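Local coordinates for protein aldolase (Escherichia coli, PDB 6VOP) that is of unknown function but belongs to the class II aldolase and adducin N-terminal domain family, with an AraD-like fold, and assembles as four copies, at residues L99-S104 with E183-A188; V133-Y138 with L161-G166. The protein carries 2 engineered substitutions. All blocks are in the same frame, centred on the assembly; numbering follows the deposited sequence.

Contact 1: residues L99-S104 with E183-A188; sequences LHSTWS and ELEETA
The indole of Trp103 meets the carboxylate of Glu185 at its edge: OE2 sits near the ring plane, 3.0 Å from CD1 of Trp103, and the two flat groups are turned 55° from each other. Neither indole face is stacked by the carboxylate, and the ring is packed by Ile193 of a second subunit. Glu185 arrives from helix 174-194 with CG anti to its backbone N (chi1 163°) and a bend at chi2, which carries the carboxylate across to the start of helix 102-107. There it grips two first-turn amides, whose N-H groups have no carbonyl a turn earlier to bind: Trp103 N lies 3.1 Å from Glu185 OE2, and Ser104 N lies 2.8 Å from Glu185 OE1, both on the syn side of the carboxylate. Ser101 holds the N-cap position but makes no capping bond; Glu185, from the other helix, accepts these two hydrogen bonds, and its negative charge probably suits the positive helix end. The hydroxyl of Ser104 also points at OE1, though too closely modelled for the distance to be trusted. Ala188 is small enough to let the helices approach, its CB resting 3.6 Å from Trp103 O.

Contact 2: residues V133-Y138 with L161-G166; sequences VPLVPY and LLANHG
Val136 sets CG1 anti to its backbone N, which leaves CG2 anti to the carbonyl carbon and aimed at Leu162, whose own CG stays beside its backbone N (chi1 -82°). The two branched side chains therefore lie side by side, pointing the same way, with Val136 CG2 3.7 Å from Leu162 CD1. They belong to a beta-alpha-beta unit in which strands 135-136 and 159-162 run parallel and helix 144-153 connects them; its Leu150 packs on Val136 and its Ile146 on Leu162, so apolar branched side chains suit both places. Leu135 and Leu161 occupy the other face of the sheet. There Leu135, extended at chi1 (175°), brings CD1 alongside Leu161 O and to 3.9 Å from Ala163 CB.

Three backbone hydrogen bonds knit the strands: Leu161 N to Pro134 O, Val136 N to Leu161 O at 2.8 Å, and Ala163 N to Val136 O at 3.0 Å. Pro134 contributes its carbonyl to the pairing and, as a proline, has no N-H to give there.

At the turn into strand 166-171, His165 and Gly166 lie opposite Leu162 in a classic beta bulge; Gly166 tolerates backbone angles that would jam a side chain against the preceding carbonyl. Asn164 adopts a left-handed backbone conformation, and its ND2 is held by the carbonyls of Phe122 and Arg200 of a second subunit. The side chains of Tyr138 and Asn164 cross at about a right angle, ring and amide planes 72° apart, with Tyr138 CD1 3.8 Å from Asn164 CB, while Ala163 O sits at the ring edge, 3.5 Å from that same Tyr138 CD1. One water bridges the two segments, donating to Pro137 O and to Ala163 O, each at 3.1 Å.

How the contacts relate
Both segments of contact 2 fall between the two segments of contact 1: residues 99-104 come first, then 133-138, 161-166 and finally 183-188. Their centres lie 12 Å apart. One sheet links them, its strands ordered 95-99, 166-171, 159-162, 135-136, with contact 1 on the helices that follow 95-99 and 166-171. They touch directly where Ser104 O lies 3.5 Å from Leu161 CD1. The rings of His98, His100 and His165 cluster, which would be consistent with an unoccupied metal site of the kind found in class II aldolases. Thr102 bonds Glu186 of the second subunit and Asn164 bonds Phe122 and Arg200 of it, so both contacts lie where the core meets that interface.

Contact 1: residues L99-S104 with E183-A188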
loop_
_atom_site.group_PDB
_atom_site.type_symbol
_atom_site.label_atom_id
_atom_site.label_comp_id
_atom_site.label_asym_id
_atom_site.label_seq_id
_atom_site.Cartn_x
_atom_site.Cartn_y
_atom_site.Cartn_z
ATOM N N LEU A 99 -7.335 -10.571 12.385
ATOM C CA LEU A 99 -6.749 -9.263 12.144
ATOM C C LEU A 99 -7.856 -8.220 12.080
ATOM O O LEU A 99 -9.025 -8.543 11.865
ATOM C CB LEU A 99 -5.936 -9.238 10.843
ATOM C CG LEU A 99 -4.785 -10.238 10.714
ATOM C CD1 LEU A 99 -4.121 -10.107 9.357
ATOM C CD2 LEU A 99 -3.777 -10.027 11.827
ATOM N N HIS A 100 -7.477 -6.965 12.282
ATOM C CA HIS A 100 -8.398 -5.838 12.117
ATOM C C HIS A 100 -8.123 -5.114 10.807
ATOM O O HIS A 100 -7.928 -3.898 10.761
ATOM C CB HIS A 100 -8.298 -4.886 13.302
ATOM C CG HIS A 100 -8.452 -5.555 14.632
ATOM N ND1 HIS A 100 -8.060 -4.960 15.810
ATOM C CD2 HIS A 100 -8.955 -6.767 14.971
ATOM C CE1 HIS A 100 -8.306 -5.779 16.817
ATOM N NE2 HIS A 100 -8.854 -6.879 16.337
ATOM N N SER A 101 -8.098 -5.884 9.723
ATOM C CA SER A 101 -7.806 -5.327 8.410
ATOM C C SER A 101 -8.839 -4.273 8.030
ATOM O O SER A 101 -10.016 -4.359 8.394
ATOM C CB SER A 101 -7.768 -6.435 7.363
ATOM O OG SER A 101 -7.187 -7.611 7.893
ATOM N N THR A 102 -8.376 -3.286 7.258
ATOM C CA THR A 102 -9.117 -2.043 7.065
ATOM C C THR A 102 -10.516 -2.297 6.516
ATOM O O THR A 102 -11.518 -1.900 7.121
ATOM C CB THR A 102 -8.333 -1.117 6.132
ATOM O OG1 THR A 102 -6.998 -0.949 6.624
ATOM C CG2 THR A 102 -9.003 0.241 6.049
ATOM N N TRP A 103 -10.607 -2.968 5.368
ATOM C CA TRP A 103 -11.880 -3.046 4.661
ATOM C C TRP A 103 -12.841 -4.049 5.286
ATOM O O TRP A 103 -14.058 -3.842 5.240
ATOM C CB TRP A 103 -11.628 -3.374 3.191
ATOM C CG TRP A 103 -10.664 -2.418 2.564
ATOM C CD1 TRP A 103 -9.305 -2.537 2.520
ATOM C CD2 TRP A 103 -10.980 -1.183 1.913
ATOM N NE1 TRP A 103 -8.756 -1.458 1.873
ATOM C CE2 TRP A 103 -9.763 -0.611 1.490
ATOM C CE3 TRP A 103 -12.173 -0.508 1.638
ATOM C CZ2 TRP A 103 -9.704 0.601 0.808
ATOM C CZ3 TRP A 103 -12.112 0.697 0.960
ATOM C CH2 TRP A 103 -10.888 1.238 0.552
ATOM N N SER A 104 -12.330 -5.134 5.865
ATOM C CA SER A 104 -13.206 -6.047 6.593
ATOM C C SER A 104 -13.739 -5.390 7.859
ATOM O O SER A 104 -14.930 -5.514 8.175
ATOM C CB SER A 104 -12.461 -7.336 6.927
ATOM O OG SER A 104 -11.706 -7.779 5.819
ATOM N N GLU A 183 -8.467 -13.296 0.882
ATOM C CA GLU A 183 -9.545 -13.196 -0.098
ATOM C C GLU A 183 -10.802 -12.568 0.494
ATOM O O GLU A 183 -11.574 -11.932 -0.234
ATOM C CB GLU A 183 -9.867 -14.575 -0.680
ATOM C CG GLU A 183 -10.701 -14.534 -1.956
ATOM C CD GLU A 183 -9.877 -14.204 -3.189
ATOM O OE1 GLU A 183 -10.273 -13.292 -3.945
ATOM O OE2 GLU A 183 -8.834 -14.857 -3.403
ATOM N N LEU A 184 -11.026 -12.731 1.799
ATOM C CA LEU A 184 -12.155 -12.064 2.440
ATOM C C LEU A 184 -11.937 -10.558 2.494
ATOM O O LEU A 184 -12.814 -9.778 2.106
ATOM C CB LEU A 184 -12.374 -12.631 3.843
ATOM C CG LEU A 184 -13.327 -11.842 4.742
ATOM C CD1 LEU A 184 -14.726 -11.806 4.149
ATOM C CD2 LEU A 184 -13.349 -12.433 6.141
ATOM N N GLU A 185 -10.765 -10.131 2.974
ATOM C CA GLU A 185 -10.440 -8.708 3.005
ATOM C C GLU A 185 -10.446 -8.114 1.603
ATOM O O GLU A 185 -10.853 -6.961 1.408
ATOM C CB GLU A 185 -9.080 -8.501 3.673
ATOM C CG GLU A 185 -8.444 -7.147 3.411
ATOM C CD GLU A 185 -9.036 -6.042 4.267
ATOM O OE1 GLU A 185 -9.975 -6.321 5.043
ATOM O OE2 GLU A 185 -8.553 -4.895 4.171
ATOM N N GLU A 186 -10.002 -8.889 0.613
ATOM C CA GLU A 186 -10.024 -8.417 -0.766
ATOM C C GLU A 186 -11.451 -8.185 -1.242
ATOM O O GLU A 186 -11.732 -7.202 -1.936
ATOM C CB GLU A 186 -9.308 -9.423 -1.666
ATOM C CG GLU A 186 -9.409 -9.131 -3.149
ATOM C CD GLU A 186 -8.415 -8.086 -3.608
ATOM O OE1 GLU A 186 -8.430 -7.751 -4.812
ATOM O OE2 GLU A 186 -7.625 -7.599 -2.772
ATOM N N THR A 187 -12.371 -9.075 -0.865
ATOM C CA THR A 187 -13.753 -8.943 -1.310
ATOM C C THR A 187 -14.439 -7.755 -0.647
ATOM O O THR A 187 -15.186 -7.019 -1.304
ATOM C CB THR A 187 -14.514 -10.238 -1.037
ATOM O OG1 THR A 187 -14.009 -11.263 -1.899
ATOM C CG2 THR A 187 -16.003 -10.058 -1.296
ATOM N N ALA A 188 -14.200 -7.547 0.650
ATOM C CA ALA A 188 -14.728 -6.354 1.303
ATOM C C ALA A 188 -14.145 -5.089 0.689
ATOM O O ALA A 188 -14.831 -4.063 0.611
ATOM C CB ALA A 188 -14.445 -6.398 2.803
#

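Contact 2: residues V133-Y138 with L161-G166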
loop_
_atom_site.group_PDB
_atom_site.type_symbol
_atom_site.label_atom_id
_atom_site.label_comp_id
_atom_site.label_asym_id
_atom_site.label_seq_id
_atom_site.Cartn_x
_atom_site.Cartn_y
_atom_site.Cartn_z
ATOM N N VAL A 133 -20.178 -16.049 5.455
ATOM C CA VAL A 133 -19.454 -15.292 6.471
ATOM C C VAL A 133 -20.477 -14.686 7.425
ATOM O O VAL A 133 -20.959 -13.569 7.188
ATOM C CB VAL A 133 -18.562 -14.212 5.844
ATOM C CG1 VAL A 133 -17.699 -13.557 6.914
ATOM C CG2 VAL A 133 -17.699 -14.812 4.747
ATOM N N PRO A 134 -20.846 -15.382 8.494
ATOM C CA PRO A 134 -21.844 -14.838 9.419
ATOM C C PRO A 134 -21.266 -13.722 10.277
ATOM O O PRO A 134 -20.052 -13.580 10.444
ATOM C CB PRO A 134 -22.239 -16.048 10.269
ATOM C CG PRO A 134 -21.039 -16.928 10.234
ATOM C CD PRO A 134 -20.420 -16.740 8.875
ATOM N N LEU A 135 -22.173 -12.923 10.828
ATOM C CA LEU A 135 -21.825 -11.758 11.628
ATOM C C LEU A 135 -21.935 -12.095 13.108
ATOM O O LEU A 135 -22.962 -12.613 13.558
ATOM C CB LEU A 135 -22.740 -10.583 11.284
ATOM C CG LEU A 135 -22.607 -9.303 12.102
ATOM C CD1 LEU A 135 -21.370 -8.529 11.679
ATOM C CD2 LEU A 135 -23.857 -8.457 11.942
ATOM N N VAL A 136 -20.877 -11.801 13.856
ATOM C CA VAL A 136 -20.866 -11.971 15.307
ATOM C C VAL A 136 -21.226 -10.625 15.924
ATOM O O VAL A 136 -20.721 -9.588 15.470
ATOM C CB VAL A 136 -19.501 -12.486 15.796
ATOM C CG1 VAL A 136 -19.520 -12.761 17.290
ATOM C CG2 VAL A 136 -19.111 -13.742 15.032
ATOM N N PRO A 137 -22.101 -10.583 16.931
ATOM C CA PRO A 137 -22.511 -9.292 17.498
ATOM C C PRO A 137 -21.340 -8.552 18.127
ATOM O O PRO A 137 -20.292 -9.128 18.429
ATOM C CB PRO A 137 -23.552 -9.680 18.557
ATOM C CG PRO A 137 -23.994 -11.054 18.184
ATOM C CD PRO A 137 -22.818 -11.712 17.544
ATOM N N TYR A 138 -21.527 -7.247 18.320
ATOM C CA TYR A 138 -20.506 -6.444 18.978
ATOM C C TYR A 138 -20.579 -6.632 20.487
ATOM O O TYR A 138 -21.650 -6.508 21.090
ATOM C CB TYR A 138 -20.649 -4.959 18.644
ATOM C CG TYR A 138 -19.814 -4.100 19.572
ATOM C CD1 TYR A 138 -18.428 -4.057 19.448
ATOM C CD2 TYR A 138 -20.401 -3.369 20.596
ATOM C CE1 TYR A 138 -17.654 -3.296 20.303
ATOM C CE2 TYR A 138 -19.635 -2.605 21.457
ATOM C CZ TYR A 138 -18.262 -2.571 21.306
ATOM O OH TYR A 138 -17.497 -1.810 22.160
ATOM N N LEU A 161 -17.293 -12.469 10.773
ATOM C CA LEU A 161 -17.087 -11.025 10.831
ATOM C C LEU A 161 -17.656 -10.506 12.146
ATOM O O LEU A 161 -18.875 -10.504 12.343
ATOM C CB LEU A 161 -17.734 -10.325 9.639
ATOM C CG LEU A 161 -17.347 -8.852 9.492
ATOM C CD1 LEU A 161 -15.845 -8.707 9.295
ATOM C CD2 LEU A 161 -18.106 -8.205 8.347
ATOM N N LEU A 162 -16.772 -10.065 13.037
ATOM C CA LEU A 162 -17.170 -9.516 14.327
ATOM C C LEU A 162 -17.484 -8.034 14.156
ATOM O O LEU A 162 -16.633 -7.265 13.697
ATOM C CB LEU A 162 -16.065 -9.716 15.364
ATOM C CG LEU A 162 -15.960 -11.068 16.075
ATOM C CD1 LEU A 162 -15.705 -12.194 15.090
ATOM C CD2 LEU A 162 -14.861 -11.023 17.127
ATOM N N ALA A 163 -18.699 -7.639 14.532
ATOM C CA ALA A 163 -19.162 -6.277 14.296
ATOM C C ALA A 163 -18.328 -5.265 15.070
ATOM O O ALA A 163 -17.984 -5.478 16.237
ATOM C CB ALA A 163 -20.634 -6.148 14.685
ATOM N N ASN A 164 -18.012 -4.150 14.408
ATOM C CA ASN A 164 -17.195 -3.083 14.990
ATOM C C ASN A 164 -15.880 -3.635 15.533
ATOM O O ASN A 164 -15.367 -3.187 16.560
ATOM C CB ASN A 164 -17.966 -2.330 16.078
ATOM C CG ASN A 164 -19.302 -1.798 15.588
ATOM O OD1 ASN A 164 -20.308 -2.509 15.605
ATOM N ND2 ASN A 164 -19.321 -0.541 15.157
ATOM N N HIS A 165 -15.327 -4.622 14.829
ATOM C CA HIS A 165 -14.166 -5.357 15.317
ATOM C C HIS A 165 -13.281 -5.808 14.160
ATOM O O HIS A 165 -12.155 -5.323 14.008
ATOM C CB HIS A 165 -14.624 -6.557 16.149
ATOM C CG HIS A 165 -13.524 -7.238 16.902
ATOM N ND1 HIS A 165 -13.663 -7.640 18.213
ATOM C CD2 HIS A 165 -12.275 -7.604 16.528
ATOM C CE1 HIS A 165 -12.545 -8.216 18.617
ATOM N NE2 HIS A 165 -11.686 -8.206 17.613
ATOM N N GLY A 166 -13.778 -6.739 13.346
ATOM C CA GLY A 166 -13.043 -7.226 12.205
ATOM C C GLY A 166 -13.346 -8.675 11.882
ATOM O O GLY A 166 -14.281 -9.275 12.422
HETATM O O HOH W 1 -17.484 -7.969 18.035
#